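Local coordinates for protein carboxylesterase (Uncultured bacterium, PDB 5GMX) that hydrolyses carboxylic esters as a family VIII carboxylesterase of beta-lactamase-like fold and also acts on oxyimino cephalosporins, at residues G122-R127 against G159-V164; D237-A242 against D311-V316; F165-G170 against E262-N267; V130-L135 against A244-T249. All blocks are in the same frame, centred on the assembly; numbering follows the deposited sequence.

How the contacts relate
From the N terminus, the loop 122-127 comes first and meets 159-164 in contact 1, closing a loop of 31 residues, just under half of them helical. Helix 132-136 starts inside that loop, and its contact 4 partner, 244-249, lies far beyond it, so contacts 1 and 4 cross. Contact 3 joins helix 165-175 to 262-267 and contact 2 joins helix 237-244 to 311-316; these two cross each other, and each crosses contact 4. Contact 1 precedes both in series. Tyr160, Ala162 and Leu248 line the pocket of the bound phenylmethanesulfonic acid, with Gly265 a little further off, whereas contact 2 ties helix 237-244 to the turn between strands 307-310 and 317-320.

Contact 1. Residues G122-R127 against G159-V164; sequences GICGPR and GYHAVV. With PMS (phenylmethanesulfonic acid), chain C.
The CA of Cys124 stands over the face of the His161 imidazole, 3.6 Å from the ring centroid of His161 and only 5° off the ring normal, a CH-pi contact. The CA-H of His161 in turn points at the carbonyl of Cys124, CA to O 3.5 Å. The ring is held by its own segment, ND1 of His161 donating to Gly159 O at 2.7 Å. That bond is bent, at 130°, with the acceptor tilted out of the ring plane, while CG1 of Ile123 packs 3.6 Å from NE2 of His161. His161 is also the centre of an inverse gamma turn.

Beyond this tight core the two loops separate. A water spans the gap, donating to Cys124 O at 2.8 Å and accepting from Val163 N, and past it CD of Pro126 merely brushes CG1 of Val164 at 3.9 Å. Tyr160 turns away from the loop 122-127; its OH bonds to Lys74 and comes 3.4 Å from O2S of phenylmethanesulfonic acid, a weak bond at best, while Ala162 CB lies against the ligand's ring. All the residues that touch are buried, with Cys124 and Ala162 touching helix 237-244 and Pro126 and Val164 lying on helix 138-146, just before helix 165-175 begins.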
loop_
_atom_site.group_PDB
_atom_site.type_symbol
_atom_site.label_atom_id
_atom_site.label_comp_id
_atom_site.label_asym_id
_atom_site.label_seq_id
_atom_site.Cartn_x
_atom_site.Cartn_y
_atom_site.Cartn_z
ATOM N N GLY A 122 14.600 0.165 -12.635
ATOM C CA GLY A 122 15.842 0.829 -12.286
ATOM C C GLY A 122 15.757 2.331 -12.095
ATOM O O GLY A 122 16.774 3.014 -12.107
ATOM N N ILE A 123 14.559 2.869 -11.924
ATOM C CA ILE A 123 14.441 4.299 -11.641
ATOM C C ILE A 123 13.925 4.492 -10.221
ATOM O O ILE A 123 12.868 5.097 -9.985
ATOM C CB ILE A 123 13.541 5.017 -12.658
ATOM C CG1 ILE A 123 12.288 4.199 -12.942
ATOM C CG2 ILE A 123 14.286 5.226 -13.973
ATOM C CD1 ILE A 123 11.335 4.899 -13.876
ATOM N N CYS A 124 14.696 3.954 -9.283
ATOM C CA CYS A 124 14.276 3.785 -7.896
ATOM C C CYS A 124 13.946 5.108 -7.192
ATOM O O CYS A 124 13.197 5.130 -6.208
ATOM C CB CYS A 124 15.358 3.018 -7.135
ATOM S SG CYS A 124 16.055 1.601 -8.085
ATOM N N GLY A 125 14.503 6.200 -7.709
ATOM C CA GLY A 125 14.231 7.534 -7.201
ATOM C C GLY A 125 14.749 8.569 -8.188
ATOM O O GLY A 125 15.529 8.236 -9.079
ATOM N N PRO A 126 14.325 9.833 -8.038
ATOM C CA PRO A 126 14.760 10.886 -8.966
ATOM C C PRO A 126 16.255 11.128 -8.835
ATOM O O PRO A 126 16.760 11.119 -7.721
ATOM C CB PRO A 126 13.966 12.120 -8.513
ATOM C CG PRO A 126 12.865 11.576 -7.621
ATOM C CD PRO A 126 13.432 10.354 -6.989
ATOM N N ARG A 127 16.950 11.336 -9.945
ATOM C CA ARG A 127 18.390 11.538 -9.878
ATOM C C ARG A 127 18.728 12.889 -9.253
ATOM O O ARG A 127 19.707 13.020 -8.518
ATOM C CB ARG A 127 19.011 11.426 -11.268
ATOM C CG ARG A 127 19.366 10.008 -11.648
ATOM C CD ARG A 127 20.040 9.924 -13.014
ATOM N NE ARG A 127 20.195 8.527 -13.405
ATOM C CZ ARG A 127 21.192 7.748 -12.996
ATOM N NH1 ARG A 127 22.119 8.236 -12.181
ATOM N NH2 ARG A 127 21.255 6.479 -13.388
ATOM N N GLY A 159 15.163 -2.807 -7.268
ATOM C CA GLY A 159 15.515 -1.763 -6.328
ATOM C C GLY A 159 14.236 -1.024 -5.983
ATOM O O GLY A 159 13.672 -0.325 -6.817
ATOM N N TYR A 160 13.787 -1.181 -4.745
ATOM C CA TYR A 160 12.535 -0.593 -4.268
ATOM C C TYR A 160 12.349 0.867 -4.687
ATOM O O TYR A 160 13.129 1.736 -4.312
ATOM C CB TYR A 160 12.486 -0.710 -2.748
ATOM C CG TYR A 160 11.172 -0.365 -2.084
ATOM C CD1 TYR A 160 9.981 -0.934 -2.505
ATOM C CD2 TYR A 160 11.140 0.486 -0.990
ATOM C CE1 TYR A 160 8.786 -0.639 -1.870
ATOM C CE2 TYR A 160 9.951 0.783 -0.343
ATOM C CZ TYR A 160 8.782 0.214 -0.784
ATOM O OH TYR A 160 7.612 0.514 -0.138
ATOM N N HIS A 161 11.323 1.117 -5.494
ATOM C CA HIS A 161 10.975 2.469 -5.916
ATOM C C HIS A 161 10.189 3.124 -4.777
ATOM O O HIS A 161 8.969 3.290 -4.841
ATOM C CB HIS A 161 10.189 2.427 -7.240
ATOM C CG HIS A 161 11.020 1.989 -8.411
ATOM N ND1 HIS A 161 11.901 0.932 -8.341
ATOM C CD2 HIS A 161 11.112 2.471 -9.674
ATOM C CE1 HIS A 161 12.508 0.785 -9.509
ATOM N NE2 HIS A 161 12.049 1.706 -10.333
ATOM N N ALA A 162 10.926 3.475 -3.725
ATOM C CA ALA A 162 10.375 3.777 -2.402
ATOM C C ALA A 162 9.280 4.839 -2.361
ATOM O O ALA A 162 8.340 4.734 -1.571
ATOM C CB ALA A 162 11.501 4.188 -1.475
ATOM N N VAL A 163 9.411 5.875 -3.179
ATOM C CA VAL A 163 8.435 6.957 -3.154
ATOM C C VAL A 163 7.723 7.081 -4.497
ATOM O O VAL A 163 6.516 7.318 -4.547
ATOM C CB VAL A 163 9.086 8.307 -2.779
ATOM C CG1 VAL A 163 8.042 9.427 -2.786
ATOM C CG2 VAL A 163 9.771 8.213 -1.410
ATOM N N VAL A 164 8.472 6.919 -5.584
ATOM C CA VAL A 164 7.950 7.205 -6.917
ATOM C C VAL A 164 7.162 6.051 -7.548
ATOM O O VAL A 164 6.618 6.211 -8.640
ATOM C CB VAL A 164 9.098 7.607 -7.884
ATOM C CG1 VAL A 164 9.865 8.801 -7.334
ATOM C CG2 VAL A 164 10.036 6.440 -8.131
HETATM C C PMS C . 7.568 4.534 2.001
HETATM S S PMS C . 7.153 2.913 2.608
HETATM C C1 PMS C . 8.919 5.012 2.501
HETATM C C2 PMS C . 9.008 5.765 3.665
HETATM C C3 PMS C . 10.243 6.206 4.120
HETATM C C4 PMS C . 11.394 5.900 3.412
HETATM C C5 PMS C . 11.310 5.150 2.248
HETATM C C6 PMS C . 10.075 4.712 1.794
HETATM O O2S PMS C . 8.345 2.014 2.851
HETATM O O1S PMS C . 6.563 2.985 3.997
HETATM O O HOH W 1 11.489 6.896 -4.812
#

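Contact 2. Residues D237-A242 against D311-V316; sequences DALYCA and DEVIGV
Val313 packs against one side of helix 237-244, touching Leu239 and Ala242 along a small apolar seam without any hydrogen bond between the segments. Leu239 can be followed outward along its side chain. Its CB passes 4.1 Å from Glu312 O. CG stands anti to the backbone N (chi1 169°), which carries the branch over the turn, and from there CD1 comes down on the backbone of Val313, 3.4 Å from Val313 O. The same methyl, CD1 of Leu239, also meets CG1 of Val313 at 4.0 Å, the two side chains crossing at a slant. CG1 of Val313 also reaches the methyl of Ala242, CG1 to CB 4.1 Å, roughly at right angles to Leu239, so one valine branch serves two helix residues a turn apart.

The loop that presents Val313 is fixed from within. OD1 of Asp311 accepts from Val313 N at 2.9 Å and from Ile314 N at 3.0 Å, the second bond being the straighter at 167°. The two donors arrive from opposite faces of the carboxylate plane, both on its anti side, and the same oxygen also takes the N-H of Tyr160. OD2 of Asp311 bonds Asn158 and Trp320, so the carboxylate ties the turn to the 158-160 chain beside the ligand pocket and to strand 317-320. With Asp311 N donating to Val316 O and Gly315 N to Asp311 O, the turn closes the hairpin-like connection between strands 307-310 and 317-320, and the bonds to Asp311 OD1 make it an Asx turn extended to an Asx motif.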
loop_
_atom_site.group_PDB
_atom_site.type_symbol
_atom_site.label_atom_id
_atom_site.label_comp_id
_atom_site.label_asym_id
_atom_site.label_seq_id
_atom_site.Cartn_x
_atom_site.Cartn_y
_atom_site.Cartn_z
ATOM N N ASP A 237 24.077 5.028 -5.961
ATOM C CA ASP A 237 23.220 6.070 -6.525
ATOM C C ASP A 237 21.734 5.732 -6.305
ATOM O O ASP A 237 20.945 6.594 -5.943
ATOM C CB ASP A 237 23.496 6.241 -8.024
ATOM C CG ASP A 237 24.757 7.069 -8.326
ATOM O OD1 ASP A 237 25.463 7.524 -7.396
ATOM O OD2 ASP A 237 25.051 7.245 -9.527
ATOM N N ALA A 238 21.366 4.471 -6.522
ATOM C CA ALA A 238 19.971 4.037 -6.398
ATOM C C ALA A 238 19.419 4.209 -4.977
ATOM O O ALA A 238 18.373 4.843 -4.769
ATOM C CB ALA A 238 19.834 2.591 -6.845
ATOM N N LEU A 239 20.128 3.656 -4.000
ATOM C CA LEU A 239 19.688 3.724 -2.609
ATOM C C LEU A 239 19.635 5.172 -2.144
ATOM O O LEU A 239 18.666 5.613 -1.500
ATOM C CB LEU A 239 20.623 2.903 -1.717
ATOM C CG LEU A 239 20.474 3.068 -0.201
ATOM C CD1 LEU A 239 19.064 2.730 0.255
ATOM C CD2 LEU A 239 21.516 2.231 0.540
ATOM N N TYR A 240 20.677 5.917 -2.497
ATOM C CA TYR A 240 20.766 7.315 -2.115
ATOM C C TYR A 240 19.625 8.148 -2.694
ATOM O O TYR A 240 19.020 8.949 -1.987
ATOM C CB TYR A 240 22.113 7.910 -2.543
ATOM C CG TYR A 240 22.183 9.387 -2.261
ATOM C CD1 TYR A 240 22.424 9.859 -0.974
ATOM C CD2 TYR A 240 21.971 10.311 -3.271
ATOM C CE1 TYR A 240 22.466 11.218 -0.709
ATOM C CE2 TYR A 240 22.015 11.664 -3.021
ATOM C CZ TYR A 240 22.266 12.117 -1.744
ATOM O OH TYR A 240 22.304 13.475 -1.521
ATOM N N CYS A 241 19.325 7.966 -3.974
ATOM C CA CYS A 241 18.256 8.740 -4.589
ATOM C C CYS A 241 16.886 8.332 -4.047
ATOM O O CYS A 241 16.005 9.171 -3.864
ATOM C CB CYS A 241 18.291 8.589 -6.109
ATOM S SG CYS A 241 19.696 9.454 -6.902
ATOM N N ALA A 242 16.713 7.043 -3.787
ATOM C CA ALA A 242 15.465 6.557 -3.222
ATOM C C ALA A 242 15.240 7.058 -1.788
ATOM O O ALA A 242 14.095 7.177 -1.347
ATOM C CB ALA A 242 15.432 5.041 -3.267
ATOM N N ASP A 311 17.397 -6.973 -2.609
ATOM C CA ASP A 311 16.931 -5.715 -3.169
ATOM C C ASP A 311 17.981 -4.620 -3.049
ATOM O O ASP A 311 18.526 -4.395 -1.970
ATOM C CB ASP A 311 15.632 -5.286 -2.481
ATOM C CG ASP A 311 14.928 -4.169 -3.221
ATOM O OD1 ASP A 311 15.250 -2.990 -2.955
ATOM O OD2 ASP A 311 14.065 -4.476 -4.073
ATOM N N GLU A 312 18.226 -3.918 -4.155
ATOM C CA GLU A 312 19.249 -2.871 -4.221
ATOM C C GLU A 312 18.985 -1.711 -3.261
ATOM O O GLU A 312 19.892 -0.942 -2.951
ATOM C CB GLU A 312 19.359 -2.320 -5.650
ATOM C CG GLU A 312 19.630 -3.356 -6.738
ATOM C CD GLU A 312 21.033 -3.949 -6.665
ATOM O OE1 GLU A 312 21.965 -3.234 -6.231
ATOM O OE2 GLU A 312 21.206 -5.128 -7.048
ATOM N N VAL A 313 17.742 -1.564 -2.811
ATOM C CA VAL A 313 17.387 -0.447 -1.945
ATOM C C VAL A 313 17.099 -0.907 -0.522
ATOM O O VAL A 313 17.593 -0.315 0.433
ATOM C CB VAL A 313 16.162 0.333 -2.496
ATOM C CG1 VAL A 313 15.717 1.399 -1.514
ATOM C CG2 VAL A 313 16.496 0.968 -3.840
ATOM N N ILE A 314 16.308 -1.967 -0.386
ATOM C CA ILE A 314 15.887 -2.456 0.926
ATOM C C ILE A 314 16.998 -3.257 1.605
ATOM O O ILE A 314 17.158 -3.206 2.821
ATOM C CB ILE A 314 14.601 -3.316 0.810
ATOM C CG1 ILE A 314 13.416 -2.438 0.389
ATOM C CG2 ILE A 314 14.295 -4.041 2.117
ATOM C CD1 ILE A 314 12.189 -3.217 -0.034
ATOM N N GLY A 315 17.789 -3.971 0.812
ATOM C CA GLY A 315 18.966 -4.636 1.336
ATOM C C GLY A 315 18.750 -6.081 1.742
ATOM O O GLY A 315 19.672 -6.728 2.238
ATOM N N VAL A 316 17.537 -6.592 1.556
ATOM C CA VAL A 316 17.288 -8.007 1.800
ATOM C C VAL A 316 16.642 -8.645 0.585
ATOM O O VAL A 316 16.258 -7.953 -0.357
ATOM C CB VAL A 316 16.388 -8.236 3.036
ATOM C CG1 VAL A 316 17.084 -7.707 4.293
ATOM C CG2 VAL A 316 15.021 -7.585 2.848
#

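Contact 3. Residues F165-G170 against E262-N267; sequences FGHIAG and EVPGAN
Close backbone packing, bridged by water, joins the first turns of helix 165-175 to the loop that follows helix 256-260, in the buried interior of the chain. At its centre Gly166 meets Pro264: CA of Gly166 lies 3.5 Å from CB of Pro264, while the proline's CG and CD lie over the glycine carbonyl. CA of Gly166 is also 3.6 Å from N of Gly265, so the helix surface meets the turn with no side chain of its own at this point.

The loop is a tight turn in which Val263 O accepts from both Ala266 N and Asn267 N, the two donors coming from opposite faces of the carbonyl plane. The turn delivers Gly265 O to the amine of Lys74, the lysine of what appears to be the SxxK motif of this beta-lactamase-like fold. CA of Gly265 is about 6 Å from the nearest atom of the bound phenylmethanesulfonic acid.

His167 works beside the glycine contact through both of its ring nitrogens. CG stands beside the backbone N and anti to the carbonyl carbon (chi1 -81°), which swings the ring toward Glu262 and Val263. One water lies 2.9 Å from His167 ND1 and accepts from Gly265 N at 3.0 Å; a second lies 2.9 Å from His167 NE2 and donates to Glu262 O at 2.8 Å. Two single-water bridges thus tie one imidazole to opposite ends of the Glu262-Gly265 run. Glu262 points its carboxylate elsewhere, to Ser182 and the backbone N of Gly184, and Leu183 between them touches Pro264.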
loop_
_atom_site.group_PDB
_atom_site.type_symbol
_atom_site.label_atom_id
_atom_site.label_comp_id
_atom_site.label_asym_id
_atom_site.label_seq_id
_atom_site.Cartn_x
_atom_site.Cartn_y
_atom_site.Cartn_z
ATOM N N PHE A 165 7.093 4.900 -6.878
ATOM C CA PHE A 165 6.337 3.741 -7.403
ATOM C C PHE A 165 4.905 4.119 -7.797
ATOM O O PHE A 165 4.406 3.720 -8.856
ATOM C CB PHE A 165 6.310 2.602 -6.372
ATOM C CG PHE A 165 5.447 1.420 -6.768
ATOM C CD1 PHE A 165 5.962 0.409 -7.558
ATOM C CD2 PHE A 165 4.142 1.304 -6.318
ATOM C CE1 PHE A 165 5.181 -0.681 -7.917
ATOM C CE2 PHE A 165 3.359 0.217 -6.672
ATOM C CZ PHE A 165 3.884 -0.778 -7.470
ATOM N N GLY A 166 4.254 4.885 -6.925
ATOM C CA GLY A 166 2.882 5.301 -7.131
ATOM C C GLY A 166 2.707 6.147 -8.375
ATOM O O GLY A 166 1.703 6.028 -9.078
ATOM N N HIS A 167 3.698 6.990 -8.663
ATOM C CA HIS A 167 3.655 7.837 -9.848
ATOM C C HIS A 167 3.812 7.059 -11.156
ATOM O O HIS A 167 3.103 7.335 -12.122
ATOM C CB HIS A 167 4.735 8.917 -9.778
ATOM C CG HIS A 167 4.350 10.094 -8.936
ATOM N ND1 HIS A 167 4.465 10.096 -7.564
ATOM C CD2 HIS A 167 3.825 11.296 -9.273
ATOM C CE1 HIS A 167 4.044 11.256 -7.090
ATOM N NE2 HIS A 167 3.646 12.001 -8.105
ATOM N N ILE A 168 4.745 6.111 -11.210
ATOM C CA ILE A 168 4.972 5.395 -12.463
ATOM C C ILE A 168 3.852 4.373 -12.718
ATOM O O ILE A 168 3.304 4.285 -13.845
ATOM C CB ILE A 168 6.367 4.718 -12.492
ATOM C CG1 ILE A 168 6.566 3.799 -11.288
ATOM C CG2 ILE A 168 7.462 5.778 -12.514
ATOM C CD1 ILE A 168 7.984 3.253 -11.156
ATOM N N ALA A 169 3.493 3.626 -11.672
ATOM C CA ALA A 169 2.366 2.699 -11.769
ATOM C C ALA A 169 1.094 3.460 -12.150
ATOM O O ALA A 169 0.374 3.113 -13.109
ATOM C CB ALA A 169 2.170 1.959 -10.446
ATOM N N GLY A 170 0.866 4.539 -11.411
ATOM C CA GLY A 170 -0.309 5.372 -11.580
ATOM C C GLY A 170 -0.384 6.017 -12.949
ATOM O O GLY A 170 -1.468 6.173 -13.501
ATOM N N GLU A 262 -1.530 13.678 -4.417
ATOM C CA GLU A 262 -1.537 12.257 -4.728
ATOM C C GLU A 262 -0.103 11.746 -4.840
ATOM O O GLU A 262 0.601 12.029 -5.803
ATOM C CB GLU A 262 -2.335 11.974 -5.999
ATOM C CG GLU A 262 -3.813 12.248 -5.803
ATOM C CD GLU A 262 -4.682 11.637 -6.880
ATOM O OE1 GLU A 262 -5.909 11.905 -6.867
ATOM O OE2 GLU A 262 -4.153 10.868 -7.712
ATOM N N VAL A 263 0.333 11.042 -3.800
ATOM C CA VAL A 263 1.649 10.412 -3.768
ATOM C C VAL A 263 1.435 8.950 -3.420
ATOM O O VAL A 263 1.668 8.534 -2.284
ATOM C CB VAL A 263 2.589 11.074 -2.734
ATOM C CG1 VAL A 263 4.027 10.591 -2.923
ATOM C CG2 VAL A 263 2.540 12.591 -2.868
ATOM N N PRO A 264 0.985 8.162 -4.402
ATOM C CA PRO A 264 0.482 6.801 -4.172
ATOM C C PRO A 264 1.544 5.787 -3.717
ATOM O O PRO A 264 1.207 4.638 -3.447
ATOM C CB PRO A 264 -0.089 6.410 -5.541
ATOM C CG PRO A 264 -0.282 7.722 -6.282
ATOM C CD PRO A 264 0.856 8.569 -5.811
ATOM N N GLY A 265 2.806 6.190 -3.632
ATOM C CA GLY A 265 3.788 5.324 -3.013
ATOM C C GLY A 265 3.782 5.436 -1.491
ATOM O O GLY A 265 4.350 4.588 -0.806
ATOM N N ALA A 266 3.149 6.476 -0.947
ATOM C CA ALA A 266 3.369 6.788 0.465
ATOM C C ALA A 266 2.302 7.609 1.198
ATOM O O ALA A 266 2.402 7.760 2.412
ATOM C CB ALA A 266 4.712 7.505 0.605
ATOM N N ASN A 267 1.299 8.153 0.520
ATOM C CA ASN A 267 0.450 9.094 1.246
ATOM C C ASN A 267 -1.016 8.696 1.381
ATOM O O ASN A 267 -1.880 9.544 1.606
ATOM C CB ASN A 267 0.562 10.492 0.620
ATOM C CG ASN A 267 -0.421 10.731 -0.502
ATOM O OD1 ASN A 267 -0.756 9.828 -1.281
ATOM N ND2 ASN A 267 -0.898 11.972 -0.590
HETATM O O HOH W 2 4.352 7.949 -5.572
HETATM O O HOH W 3 1.718 14.096 -7.334
#

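Contact 4. Residues V130-L135 against A244-T249; sequences VEMADL and AHPPLT
Val130 O is joined to Ala244 O through a water that donates to both, at 2.7 Å to Val130 O and 3.2 Å to Ala244 O; no direct hydrogen bond crosses between the segments. The rest is apolar and centres on Pro246, which follows a cis peptide bond. CG2 of Val130 presses on the peptide just before that proline, 3.5 Å from C of His245, and reaches CD of Pro246 at 3.7 Å. From within helix 132-136, the CD2 methyl of Leu135 points at the proline ring, 4.0 Å from CG of Pro246.

Met132, here selenomethionine, runs diagonally across the same ring. Its chain bends at chi2 (-70°), which brings SE within 4.0 Å of CG of Pro246 and carries CE on to Pro247 O and to CD2 of Leu248, CE to CD2 4.1 Å. Leu248 belongs to the phenylmethanesulfonic acid pocket and touches the ligand, while His245 turns its ND1 to Pro126 O. Apolar surfaces and one water thus make up the join, so the fit of side chains around the cis-proline, more than directional bonding, probably sets how helix 132-136 lies against the loop that carries Leu248.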
loop_
_atom_site.group_PDB
_atom_site.type_symbol
_atom_site.label_atom_id
_atom_site.label_comp_id
_atom_site.label_asym_id
_atom_site.label_seq_id
_atom_site.Cartn_x
_atom_site.Cartn_y
_atom_site.Cartn_z
ATOM N N VAL A 130 14.845 16.863 -5.234
ATOM C CA VAL A 130 13.489 17.364 -5.423
ATOM C C VAL A 130 12.901 17.927 -4.128
ATOM O O VAL A 130 13.228 17.474 -3.031
ATOM C CB VAL A 130 12.543 16.260 -5.971
ATOM C CG1 VAL A 130 13.036 15.742 -7.312
ATOM C CG2 VAL A 130 12.403 15.126 -4.981
ATOM N N GLU A 131 12.047 18.936 -4.272
ATOM C CA GLU A 131 11.285 19.474 -3.154
ATOM C C GLU A 131 9.979 18.685 -3.020
ATOM O O GLU A 131 9.610 17.941 -3.926
ATOM C CB GLU A 131 10.986 20.965 -3.367
ATOM C CG GLU A 131 12.197 21.842 -3.675
ATOM C CD GLU A 131 13.214 21.891 -2.545
ATOM O OE1 GLU A 131 12.805 21.877 -1.364
ATOM O OE2 GLU A 131 14.428 21.952 -2.843
HETATM N N MSE A 132 9.284 18.849 -1.900
HETATM C CA MSE A 132 7.978 18.219 -1.704
HETATM C C MSE A 132 6.961 18.734 -2.722
HETATM O O MSE A 132 6.122 17.978 -3.250
HETATM C CB MSE A 132 7.475 18.473 -0.284
HETATM C CG MSE A 132 8.285 17.782 0.793
HETATM SE SE MSE A 132 8.016 15.855 0.718
HETATM C CE MSE A 132 9.265 15.291 2.125
ATOM N N ALA A 133 7.038 20.033 -2.996
ATOM C CA ALA A 133 6.178 20.645 -4.000
ATOM C C ALA A 133 6.346 19.933 -5.333
ATOM O O ALA A 133 5.389 19.790 -6.091
ATOM C CB ALA A 133 6.486 22.132 -4.145
ATOM N N ASP A 134 7.568 19.481 -5.608
ATOM C CA ASP A 134 7.850 18.733 -6.825
ATOM C C ASP A 134 7.073 17.426 -6.815
ATOM O O ASP A 134 6.529 17.002 -7.833
ATOM C CB ASP A 134 9.346 18.453 -6.957
ATOM C CG ASP A 134 10.164 19.719 -7.039
ATOM O OD1 ASP A 134 9.719 20.666 -7.724
ATOM O OD2 ASP A 134 11.251 19.765 -6.419
ATOM N N LEU A 135 7.008 16.803 -5.645
ATOM C CA LEU A 135 6.230 15.584 -5.473
ATOM C C LEU A 135 4.759 15.825 -5.785
ATOM O O LEU A 135 4.082 14.949 -6.335
ATOM C CB LEU A 135 6.376 15.056 -4.045
ATOM C CG LEU A 135 6.909 13.644 -3.857
ATOM C CD1 LEU A 135 8.201 13.465 -4.633
ATOM C CD2 LEU A 135 7.121 13.372 -2.375
ATOM N N ALA A 244 16.929 10.002 -0.353
ATOM C CA ALA A 244 17.280 11.393 -0.083
ATOM C C ALA A 244 16.518 12.381 -0.951
ATOM O O ALA A 244 16.545 13.585 -0.687
ATOM C CB ALA A 244 18.776 11.594 -0.265
ATOM N N HIS A 245 15.843 11.875 -1.985
ATOM C CA HIS A 245 15.165 12.736 -2.955
ATOM C C HIS A 245 13.662 12.442 -3.079
ATOM O O HIS A 245 13.236 11.792 -4.035
ATOM C CB HIS A 245 15.812 12.597 -4.342
ATOM C CG HIS A 245 17.233 13.065 -4.406
ATOM N ND1 HIS A 245 18.043 12.835 -5.499
ATOM C CD2 HIS A 245 17.993 13.744 -3.513
ATOM C CE1 HIS A 245 19.239 13.349 -5.276
ATOM N NE2 HIS A 245 19.233 13.910 -4.079
ATOM N N PRO A 246 12.849 12.931 -2.129
ATOM C CA PRO A 246 13.219 13.653 -0.913
ATOM C C PRO A 246 13.245 12.698 0.275
ATOM O O PRO A 246 12.790 11.558 0.148
ATOM C CB PRO A 246 12.095 14.674 -0.778
ATOM C CG PRO A 246 10.878 13.899 -1.259
ATOM C CD PRO A 246 11.381 12.873 -2.277
ATOM N N PRO A 247 13.800 13.130 1.411
ATOM C CA PRO A 247 13.685 12.244 2.574
ATOM C C PRO A 247 12.314 12.382 3.243
ATOM O O PRO A 247 11.890 13.498 3.530
ATOM C CB PRO A 247 14.812 12.716 3.499
ATOM C CG PRO A 247 15.207 14.085 3.012
ATOM C CD PRO A 247 14.497 14.388 1.722
ATOM N N LEU A 248 11.639 11.263 3.484
ATOM C CA LEU A 248 10.329 11.288 4.125
ATOM C C LEU A 248 10.480 11.262 5.636
ATOM O O LEU A 248 11.484 10.786 6.155
ATOM C CB LEU A 248 9.469 10.109 3.677
ATOM C CG LEU A 248 9.109 9.998 2.195
ATOM C CD1 LEU A 248 8.108 8.866 2.002
ATOM C CD2 LEU A 248 8.574 11.322 1.621
ATOM N N THR A 249 9.492 11.805 6.337
ATOM C CA THR A 249 9.510 11.846 7.797
ATOM C C THR A 249 8.114 11.565 8.336
ATOM O O THR A 249 7.142 11.592 7.586
ATOM C CB THR A 249 10.000 13.215 8.331
ATOM O OG1 THR A 249 9.112 14.248 7.881
ATOM C CG2 THR A 249 11.424 13.522 7.849
HETATM O O HOH W 4 15.374 16.211 -2.075
#